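Local structure of aminoglycoside N(3)-acetyltransferase, AAC(3)-IVa (Escherichia coli, 6MN3) at residues A101-F106 with D119-P124; V168-T173 with V183-N188; V26-S31 with V61-S66. The protein catalyses transfer of the acetyl group of acetyl-CoA to the 3-amino group of 2-deoxystreptamine aminoglycosides, and so probably confers resistance to gentamicin, kanamycin, tobramycin, neomycin and apramycin. All blocks are in the same frame, centred on the assembly; numbering follows the deposited sequence.

Contact 1: A101-F106 with D119-P124; sequences AHPFAF and DPLPLP
His102, Pro103 and Phe104 pack against Leu121 and Pro122 in a loop-to-loop contact held by side chains. The 101-106 segment links strand 98-99 to strand 106-109, while 119-124 is a proline-rich run between helix 113-117 and helix 131-137. At the middle lies a CH-pi contact: Pro122 CD sits 3.7 Å from the centroid of the His102 imidazole, almost directly over its face. A chi1 of 47° turns the His102 ring under this proline, and the two side chains cross at about a right angle. The other segment also reaches the ring's CD2, which lies 3.3 Å from Pro120 O; Asp119 O approaches at the edge, near the ring plane. Within the 101-106 segment, ND1 of the imidazole accepts a weak hydrogen bond from the backbone N of Phe104. The two branches of Leu121 part, one to Pro103 and one to Phe104. Its CD1 touches Pro103 CD at 3.8 Å, whereas CD2 meets Phe104 CE2 at 3.5 Å, at the edge of the phenyl ring and in its plane. The leucine stem rests on His102, with CG 3.7 Å from His102 CB. Cys172 of strand 168-174 touches Pro103, Phe104 and Leu121, tying this packing to the hairpin, and Asp119 directs its carboxylate to a salt bridge with Arg134. The contact is therefore chiefly apolar and CH-pi packing, made up of Pro122 over the imidazole face and the forked Leu121 against a proline and a phenyl ring.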
loop_
_atom_site.group_PDB
_atom_site.type_symbol
_atom_site.label_atom_id
_atom_site.label_comp_id
_atom_site.label_asym_id
_atom_site.label_seq_id
_atom_site.Cartn_x
_atom_site.Cartn_y
_atom_site.Cartn_z
ATOM N N ALA A 101 15.971 -1.257 -1.685
ATOM C CA ALA A 101 16.905 -2.005 -2.529
ATOM C C ALA A 101 16.594 -3.496 -2.528
ATOM O O ALA A 101 17.483 -4.333 -2.376
ATOM C CB ALA A 101 18.338 -1.747 -2.079
ATOM N N HIS A 102 15.324 -3.847 -2.699
ATOM C CA HIS A 102 14.903 -5.238 -2.786
ATOM C C HIS A 102 13.647 -5.301 -3.641
ATOM O O HIS A 102 12.948 -4.294 -3.795
ATOM C CB HIS A 102 14.658 -5.843 -1.395
ATOM C CG HIS A 102 13.845 -4.977 -0.485
ATOM N ND1 HIS A 102 12.470 -4.910 -0.553
ATOM C CD2 HIS A 102 14.212 -4.154 0.526
ATOM C CE1 HIS A 102 12.026 -4.078 0.373
ATOM N NE2 HIS A 102 13.063 -3.606 1.041
ATOM N N PRO A 103 13.337 -6.467 -4.223
ATOM C CA PRO A 103 12.214 -6.541 -5.175
ATOM C C PRO A 103 10.856 -6.202 -4.583
ATOM O O PRO A 103 9.898 -6.050 -5.351
ATOM C CB PRO A 103 12.256 -7.998 -5.658
ATOM C CG PRO A 103 13.050 -8.728 -4.626
ATOM C CD PRO A 103 14.063 -7.746 -4.141
ATOM N N PHE A 104 10.733 -6.084 -3.263
ATOM C CA PHE A 104 9.472 -5.680 -2.657
ATOM C C PHE A 104 9.586 -4.252 -2.140
ATOM O O PHE A 104 9.323 -3.983 -0.964
ATOM C CB PHE A 104 9.087 -6.644 -1.535
ATOM C CG PHE A 104 9.381 -8.081 -1.854
ATOM C CD1 PHE A 104 8.660 -8.746 -2.833
ATOM C CD2 PHE A 104 10.381 -8.765 -1.185
ATOM C CE1 PHE A 104 8.928 -10.068 -3.134
ATOM C CE2 PHE A 104 10.654 -10.086 -1.482
ATOM C CZ PHE A 104 9.927 -10.739 -2.457
ATOM N N ALA A 105 9.962 -3.332 -3.022
ATOM C CA ALA A 105 10.383 -2.005 -2.610
ATOM C C ALA A 105 9.199 -1.058 -2.432
ATOM O O ALA A 105 8.102 -1.267 -2.958
ATOM C CB ALA A 105 11.357 -1.415 -3.630
ATOM N N PHE A 106 9.447 -0.004 -1.663
ATOM C CA PHE A 106 8.576 1.154 -1.548
ATOM C C PHE A 106 9.358 2.393 -1.969
ATOM O O PHE A 106 10.579 2.356 -2.146
ATOM C CB PHE A 106 8.052 1.320 -0.115
ATOM C CG PHE A 106 6.885 0.432 0.217
ATOM C CD1 PHE A 106 5.623 0.968 0.408
ATOM C CD2 PHE A 106 7.052 -0.937 0.354
ATOM C CE1 PHE A 106 4.547 0.157 0.720
ATOM C CE2 PHE A 106 5.979 -1.753 0.666
ATOM C CZ PHE A 106 4.726 -1.205 0.849
ATOM N N ASP A 119 15.378 -0.662 5.262
ATOM C CA ASP A 119 15.538 -2.063 5.630
ATOM C C ASP A 119 15.881 -2.945 4.428
ATOM O O ASP A 119 15.462 -2.666 3.302
ATOM C CB ASP A 119 14.271 -2.578 6.293
ATOM C CG ASP A 119 14.014 -1.918 7.628
ATOM O OD1 ASP A 119 14.742 -0.961 7.973
ATOM O OD2 ASP A 119 13.083 -2.354 8.334
ATOM N N PRO A 120 16.650 -4.029 4.652
ATOM C CA PRO A 120 16.971 -4.960 3.556
ATOM C C PRO A 120 15.778 -5.804 3.134
ATOM O O PRO A 120 14.640 -5.492 3.493
ATOM C CB PRO A 120 18.090 -5.822 4.152
ATOM C CG PRO A 120 17.828 -5.796 5.623
ATOM C CD PRO A 120 17.292 -4.423 5.919
ATOM N N LEU A 121 16.026 -6.878 2.393
ATOM C CA LEU A 121 14.943 -7.686 1.835
ATOM C C LEU A 121 14.165 -8.353 2.964
ATOM O O LEU A 121 14.748 -9.133 3.733
ATOM C CB LEU A 121 15.494 -8.732 0.866
ATOM C CG LEU A 121 14.507 -9.357 -0.137
ATOM C CD1 LEU A 121 15.244 -9.979 -1.321
ATOM C CD2 LEU A 121 13.577 -10.383 0.499
ATOM N N PRO A 122 12.858 -8.083 3.107
ATOM C CA PRO A 122 12.070 -8.780 4.131
ATOM C C PRO A 122 11.293 -9.958 3.561
ATOM O O PRO A 122 10.645 -9.833 2.517
ATOM C CB PRO A 122 11.129 -7.682 4.651
ATOM C CG PRO A 122 11.232 -6.524 3.636
ATOM C CD PRO A 122 12.084 -6.996 2.487
ATOM N N LEU A 123 11.347 -11.105 4.235
ATOM C CA LEU A 123 10.603 -12.294 3.829
ATOM C C LEU A 123 9.688 -12.725 4.967
ATOM O O LEU A 123 10.189 -13.110 6.038
ATOM C CB LEU A 123 11.549 -13.436 3.444
ATOM C CG LEU A 123 12.721 -13.104 2.516
ATOM C CD1 LEU A 123 13.998 -12.884 3.315
ATOM C CD2 LEU A 123 12.921 -14.181 1.460
ATOM N N PRO A 124 8.353 -12.688 4.809
ATOM C CA PRO A 124 7.552 -12.244 3.658
ATOM C C PRO A 124 7.719 -10.753 3.344
ATOM O O PRO A 124 8.259 -10.025 4.176
ATOM C CB PRO A 124 6.113 -12.555 4.098
ATOM C CG PRO A 124 6.253 -13.617 5.126
ATOM C CD PRO A 124 7.501 -13.258 5.865
#

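Contact 2: V168-T173 with V183-N188; sequences VPRHCT and VDYLEN
Val183 pairs with Cys172 toward the turn end of an antiparallel beta-hairpin, the two-stranded sheet formed by strands 168-174 and 181-187. Its N-H points almost straight at Cys172 O (2.8 Å, N-H...O angle 171°), and Val183 O accepts the return bond from Cys172 N. Asp184 faces His171 in a non-hydrogen-bonded pair, where the backbones close to 3.9 Å between CA atoms; OD2 of Asp184 lies 3.4 Å from His171 CB, while the carboxylate itself forms a salt bridge with Arg182 and His171 NE2 bonds to Asp70. Tyr185, on the opposite face of the sheet, exchanges two backbone hydrogen bonds with Arg170. Its chi1 of 52° tucks the ring in over the backbone, bringing CZ within 3.6 Å of Arg170 CB on the partner strand. Leu186 returns to the Pro169 face, its CD2 branch resting against Pro169 CB at 3.9 Å. Glu187 closes the ladder through a reciprocal backbone pair with Val168, whose side chain lies about 11 Å from the zinc ion. Extended beyond CG, the glutamate crosses the Arg170 stem at a slant, but the charged ends stay apart, with Arg170 NH1 5.2 Å from Glu187 OE1, and the guanidinium makes a long, weak ion pair with Asp189. Instead, Tyr185 OH donates to Glu187 OE1 at 3.1 Å, meeting that oxygen nearly along its C-O axis.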
loop_
_atom_site.group_PDB
_atom_site.type_symbol
_atom_site.label_atom_id
_atom_site.label_comp_id
_atom_site.label_asym_id
_atom_site.label_seq_id
_atom_site.Cartn_x
_atom_site.Cartn_y
_atom_site.Cartn_z
ATOM N N VAL A 168 1.987 -19.821 1.396
ATOM C CA VAL A 168 2.299 -20.483 0.131
ATOM C C VAL A 168 3.715 -20.106 -0.290
ATOM O O VAL A 168 4.185 -19.003 0.030
ATOM C CB VAL A 168 1.275 -20.120 -0.957
ATOM C CG1 VAL A 168 -0.100 -20.648 -0.582
ATOM C CG2 VAL A 168 1.231 -18.615 -1.170
ATOM N N PRO A 169 4.435 -20.983 -0.993
ATOM C CA PRO A 169 5.826 -20.681 -1.364
ATOM C C PRO A 169 5.893 -19.773 -2.586
ATOM O O PRO A 169 5.354 -20.094 -3.647
ATOM C CB PRO A 169 6.421 -22.065 -1.656
ATOM C CG PRO A 169 5.253 -22.884 -2.089
ATOM C CD PRO A 169 4.058 -22.367 -1.330
ATOM N N ARG A 170 6.551 -18.631 -2.426
ATOM C CA ARG A 170 6.887 -17.724 -3.514
ATOM C C ARG A 170 8.410 -17.670 -3.642
ATOM O O ARG A 170 9.133 -18.411 -2.969
ATOM C CB ARG A 170 6.278 -16.341 -3.269
ATOM C CG ARG A 170 4.758 -16.335 -3.167
ATOM C CD ARG A 170 4.109 -16.424 -4.537
ATOM N NE ARG A 170 3.055 -17.435 -4.587
ATOM C CZ ARG A 170 1.759 -17.173 -4.446
ATOM N NH1 ARG A 170 1.351 -15.928 -4.245
ATOM N NH2 ARG A 170 0.872 -18.157 -4.506
ATOM N N HIS A 171 8.901 -16.788 -4.508
ATOM C CA HIS A 171 10.340 -16.662 -4.697
ATOM C C HIS A 171 10.650 -15.315 -5.331
ATOM O O HIS A 171 9.763 -14.614 -5.823
ATOM C CB HIS A 171 10.895 -17.811 -5.547
ATOM C CG HIS A 171 10.577 -17.698 -7.006
ATOM N ND1 HIS A 171 9.437 -18.235 -7.563
ATOM C CD2 HIS A 171 11.253 -17.113 -8.023
ATOM C CE1 HIS A 171 9.422 -17.985 -8.860
ATOM N NE2 HIS A 171 10.513 -17.305 -9.165
ATOM N N CYS A 172 11.936 -14.965 -5.308
ATOM C CA CYS A 172 12.434 -13.742 -5.918
ATOM C C CYS A 172 13.900 -13.953 -6.280
ATOM O O CYS A 172 14.473 -15.019 -6.037
ATOM C CB CYS A 172 12.244 -12.538 -4.988
ATOM S SG CYS A 172 13.307 -12.539 -3.526
ATOM N N THR A 173 14.512 -12.922 -6.861
ATOM C CA THR A 173 15.885 -13.002 -7.340
ATOM C C THR A 173 16.687 -11.830 -6.796
ATOM O O THR A 173 16.271 -10.674 -6.926
ATOM C CB THR A 173 15.935 -13.011 -8.873
ATOM O OG1 THR A 173 15.526 -14.296 -9.356
ATOM C CG2 THR A 173 17.343 -12.714 -9.366
ATOM N N VAL A 183 15.640 -16.853 -4.315
ATOM C CA VAL A 183 15.388 -16.818 -2.881
ATOM C C VAL A 183 13.901 -17.072 -2.676
ATOM O O VAL A 183 13.079 -16.180 -2.911
ATOM C CB VAL A 183 15.804 -15.481 -2.260
ATOM C CG1 VAL A 183 15.629 -15.537 -0.741
ATOM C CG2 VAL A 183 17.228 -15.135 -2.629
ATOM N N ASP A 184 13.559 -18.273 -2.228
ATOM C CA ASP A 184 12.182 -18.659 -1.958
ATOM C C ASP A 184 11.835 -18.446 -0.488
ATOM O O ASP A 184 12.689 -18.542 0.399
ATOM C CB ASP A 184 11.948 -20.123 -2.346
ATOM C CG ASP A 184 12.452 -20.442 -3.738
ATOM O OD1 ASP A 184 13.623 -20.129 -4.038
ATOM O OD2 ASP A 184 11.669 -20.981 -4.544
ATOM N N TYR A 185 10.559 -18.164 -0.239
ATOM C CA TYR A 185 10.054 -17.903 1.101
ATOM C C TYR A 185 8.625 -18.427 1.185
ATOM O O TYR A 185 8.086 -18.971 0.219
ATOM C CB TYR A 185 10.126 -16.408 1.439
ATOM C CG TYR A 185 9.476 -15.518 0.401
ATOM C CD1 TYR A 185 8.168 -15.081 0.556
ATOM C CD2 TYR A 185 10.170 -15.119 -0.736
ATOM C CE1 TYR A 185 7.569 -14.271 -0.391
ATOM C CE2 TYR A 185 9.576 -14.311 -1.689
ATOM C CZ TYR A 185 8.275 -13.890 -1.510
ATOM O OH TYR A 185 7.676 -13.084 -2.450
ATOM N N LEU A 186 8.009 -18.261 2.354
ATOM C CA LEU A 186 6.619 -18.650 2.572
ATOM C C LEU A 186 5.817 -17.383 2.840
ATOM O O LEU A 186 5.947 -16.775 3.908
ATOM C CB LEU A 186 6.502 -19.643 3.727
ATOM C CG LEU A 186 7.154 -21.007 3.488
ATOM C CD1 LEU A 186 7.019 -21.892 4.716
ATOM C CD2 LEU A 186 6.558 -21.687 2.262
ATOM N N GLU A 187 4.994 -16.990 1.873
ATOM C CA GLU A 187 4.243 -15.745 1.934
ATOM C C GLU A 187 2.771 -16.016 2.207
ATOM O O GLU A 187 2.245 -17.083 1.879
ATOM C CB GLU A 187 4.387 -14.958 0.627
ATOM C CG GLU A 187 3.937 -13.508 0.711
ATOM C CD GLU A 187 3.789 -12.864 -0.653
ATOM O OE1 GLU A 187 4.693 -13.042 -1.495
ATOM O OE2 GLU A 187 2.766 -12.186 -0.882
ATOM N N ASN A 188 2.111 -15.031 2.811
ATOM C CA ASN A 188 0.673 -15.092 3.066
ATOM C C ASN A 188 -0.070 -14.327 1.971
ATOM O O ASN A 188 -0.575 -13.221 2.163
ATOM C CB ASN A 188 0.364 -14.536 4.452
ATOM C CG ASN A 188 1.067 -13.220 4.718
ATOM O OD1 ASN A 188 2.297 -13.150 4.714
ATOM N ND2 ASN A 188 0.290 -12.166 4.944
#

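Contact 3: V26-S31 with V61-S66; sequences VLLVHS and VMPSWS
Val61 fits beside Leu28 in a parallel beta-bridge between strands 26-31 and 59-63, neighbours inside the mixed central sheet. The connection between them passes through helices 33-36 and 42-54, giving a beta-alpha-beta crossover. Two backbone bonds set the alignment: Val61 N gives to Leu27 O at 2.8 Å, and Val61 O takes the hydrogen of Val29 N. Val61 thus straddles Leu28, and its side chain divides between two hydrophobic neighbours. Its CG2 touches Val26 CG1 at 4.0 Å, the two valines crossing at a slant, while CG1 meets the Leu28 methyl CD1. That same methyl fills the notch along the opposing backbone between Val61 and Pro63: it is 3.4 Å from Val61 O and also touches the CD of Pro63. CG of Leu28 points opposite the backbone N (chi1 169°), and the bend at chi2 then brings CD1 across to the neighbouring strand. Leu28 and Val61 both touch Phe106 of the adjacent strand 106-109. Met62 instead extends toward helix 86-91, where it touches Val87, Ser88 and Phe91; at its base, CG brushes Val29 O at 3.7 Å. Pro63 supplies the last bump. Its ring wedges between Leu28 and His30, with CG 3.9 Å from His30 ND1, approaching the imidazole obliquely. Having no N-H to offer, the proline instead sets its CD 3.3 Å from Val29 O.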
loop_
_atom_site.group_PDB
_atom_site.type_symbol
_atom_site.label_atom_id
_atom_site.label_comp_id
_atom_site.label_asym_id
_atom_site.label_seq_id
_atom_site.Cartn_x
_atom_site.Cartn_y
_atom_site.Cartn_z
ATOM N N VAL A 26 3.229 11.102 8.148
ATOM C CA VAL A 26 3.625 10.080 7.190
ATOM C C VAL A 26 2.364 9.543 6.534
ATOM O O VAL A 26 1.395 9.203 7.224
ATOM C CB VAL A 26 4.422 8.955 7.871
ATOM C CG1 VAL A 26 4.713 7.837 6.888
ATOM C CG2 VAL A 26 5.713 9.506 8.449
ATOM N N LEU A 27 2.366 9.476 5.203
ATOM C CA LEU A 27 1.185 9.087 4.437
ATOM C C LEU A 27 1.579 8.050 3.394
ATOM O O LEU A 27 2.335 8.352 2.465
ATOM C CB LEU A 27 0.540 10.305 3.775
ATOM C CG LEU A 27 -0.731 10.047 2.965
ATOM C CD1 LEU A 27 -1.869 9.599 3.869
ATOM C CD2 LEU A 27 -1.123 11.287 2.182
ATOM N N LEU A 28 1.067 6.830 3.550
ATOM C CA LEU A 28 1.247 5.763 2.572
ATOM C C LEU A 28 0.035 5.748 1.649
ATOM O O LEU A 28 -1.103 5.627 2.116
ATOM C CB LEU A 28 1.422 4.409 3.254
ATOM C CG LEU A 28 1.363 3.197 2.323
ATOM C CD1 LEU A 28 2.531 3.214 1.348
ATOM C CD2 LEU A 28 1.337 1.897 3.120
ATOM N N VAL A 29 0.277 5.867 0.347
ATOM C CA VAL A 29 -0.785 6.066 -0.630
ATOM C C VAL A 29 -0.785 4.906 -1.612
ATOM O O VAL A 29 0.204 4.683 -2.324
ATOM C CB VAL A 29 -0.630 7.402 -1.372
ATOM C CG1 VAL A 29 -1.684 7.525 -2.462
ATOM C CG2 VAL A 29 -0.727 8.558 -0.395
ATOM N N HIS A 30 -1.890 4.166 -1.642
ATOM C CA HIS A 30 -2.199 3.232 -2.713
ATOM C C HIS A 30 -3.201 3.903 -3.642
ATOM O O HIS A 30 -4.253 4.367 -3.190
ATOM C CB HIS A 30 -2.773 1.929 -2.163
ATOM C CG HIS A 30 -2.066 1.420 -0.943
ATOM N ND1 HIS A 30 -0.978 0.577 -1.012
ATOM C CD2 HIS A 30 -2.301 1.625 0.374
ATOM C CE1 HIS A 30 -0.569 0.289 0.211
ATOM N NE2 HIS A 30 -1.355 0.913 1.070
ATOM N N SER A 31 -2.876 3.965 -4.932
ATOM C CA SER A 31 -3.639 4.801 -5.844
ATOM C C SER A 31 -3.941 4.070 -7.143
ATOM O O SER A 31 -3.227 3.147 -7.548
ATOM C CB SER A 31 -2.894 6.102 -6.159
ATOM O OG SER A 31 -1.658 5.831 -6.793
ATOM N N VAL A 61 4.785 8.159 1.102
ATOM C CA VAL A 61 5.254 6.806 0.832
ATOM C C VAL A 61 4.290 6.127 -0.130
ATOM O O VAL A 61 3.071 6.289 -0.022
ATOM C CB VAL A 61 5.396 5.977 2.126
ATOM C CG1 VAL A 61 6.198 4.717 1.855
ATOM C CG2 VAL A 61 6.052 6.803 3.224
ATOM N N MET A 62 4.840 5.361 -1.068
ATOM C CA MET A 62 4.063 4.612 -2.042
ATOM C C MET A 62 4.700 3.252 -2.272
ATOM O O MET A 62 5.927 3.113 -2.185
ATOM C CB MET A 62 3.965 5.348 -3.386
ATOM C CG MET A 62 3.191 6.641 -3.341
ATOM S SD MET A 62 3.006 7.314 -4.994
ATOM C CE MET A 62 2.608 9.019 -4.623
ATOM N N PRO A 63 3.896 2.233 -2.567
ATOM C CA PRO A 63 4.469 0.955 -2.999
ATOM C C PRO A 63 5.222 1.135 -4.308
ATOM O O PRO A 63 4.903 2.008 -5.118
ATOM C CB PRO A 63 3.241 0.053 -3.172
ATOM C CG PRO A 63 2.102 0.996 -3.373
ATOM C CD PRO A 63 2.424 2.201 -2.540
ATOM N N SER A 64 6.240 0.299 -4.508
ATOM C CA SER A 64 7.120 0.475 -5.655
ATOM C C SER A 64 7.850 -0.813 -6.015
ATOM O O SER A 64 9.037 -0.781 -6.352
ATOM C CB SER A 64 8.132 1.589 -5.369
ATOM O OG SER A 64 8.738 2.055 -6.560
ATOM N N TRP A 65 7.156 -1.947 -5.955
ATOM C CA TRP A 65 7.781 -3.222 -6.269
ATOM C C TRP A 65 7.563 -3.587 -7.737
ATOM O O TRP A 65 6.726 -3.009 -8.433
ATOM C CB TRP A 65 7.255 -4.327 -5.352
ATOM C CG TRP A 65 5.767 -4.455 -5.318
ATOM C CD1 TRP A 65 4.967 -4.989 -6.286
ATOM C CD2 TRP A 65 4.899 -4.056 -4.252
ATOM N NE1 TRP A 65 3.652 -4.940 -5.891
ATOM C CE2 TRP A 65 3.583 -4.372 -4.645
ATOM C CE3 TRP A 65 5.106 -3.460 -3.005
ATOM C CZ2 TRP A 65 2.481 -4.111 -3.836
ATOM C CZ3 TRP A 65 4.011 -3.201 -2.202
ATOM C CH2 TRP A 65 2.715 -3.526 -2.621
ATOM N N SER A 66 8.334 -4.573 -8.200
ATOM C CA SER A 66 8.381 -4.935 -9.613
ATOM C C SER A 66 7.435 -6.074 -9.969
ATOM O O SER A 66 6.841 -6.065 -11.053
ATOM C CB SER A 66 9.807 -5.324 -10.006
ATOM O OG SER A 66 10.638 -4.184 -10.113
#

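Contact 3 belongs to the core: every touching residue is buried, and parallel strand pairing is combined with apolar packing. Contacts 1 and 2 lie farther out and are only partly buried; one relies on loop side chains, the other on a full antiparallel ladder with charged and exposed residues along it. Contact 1 bridges the other two, whose nearest atoms are about 9 Å apart. Toward contact 3, Ala105 O probably accepts a hydrogen bond from Ser64 N, and Phe106 packs on Met62 and Pro63. Toward contact 2, Phe104 and Leu123 pack against Tyr185, linking central sheet to hairpin through the loops.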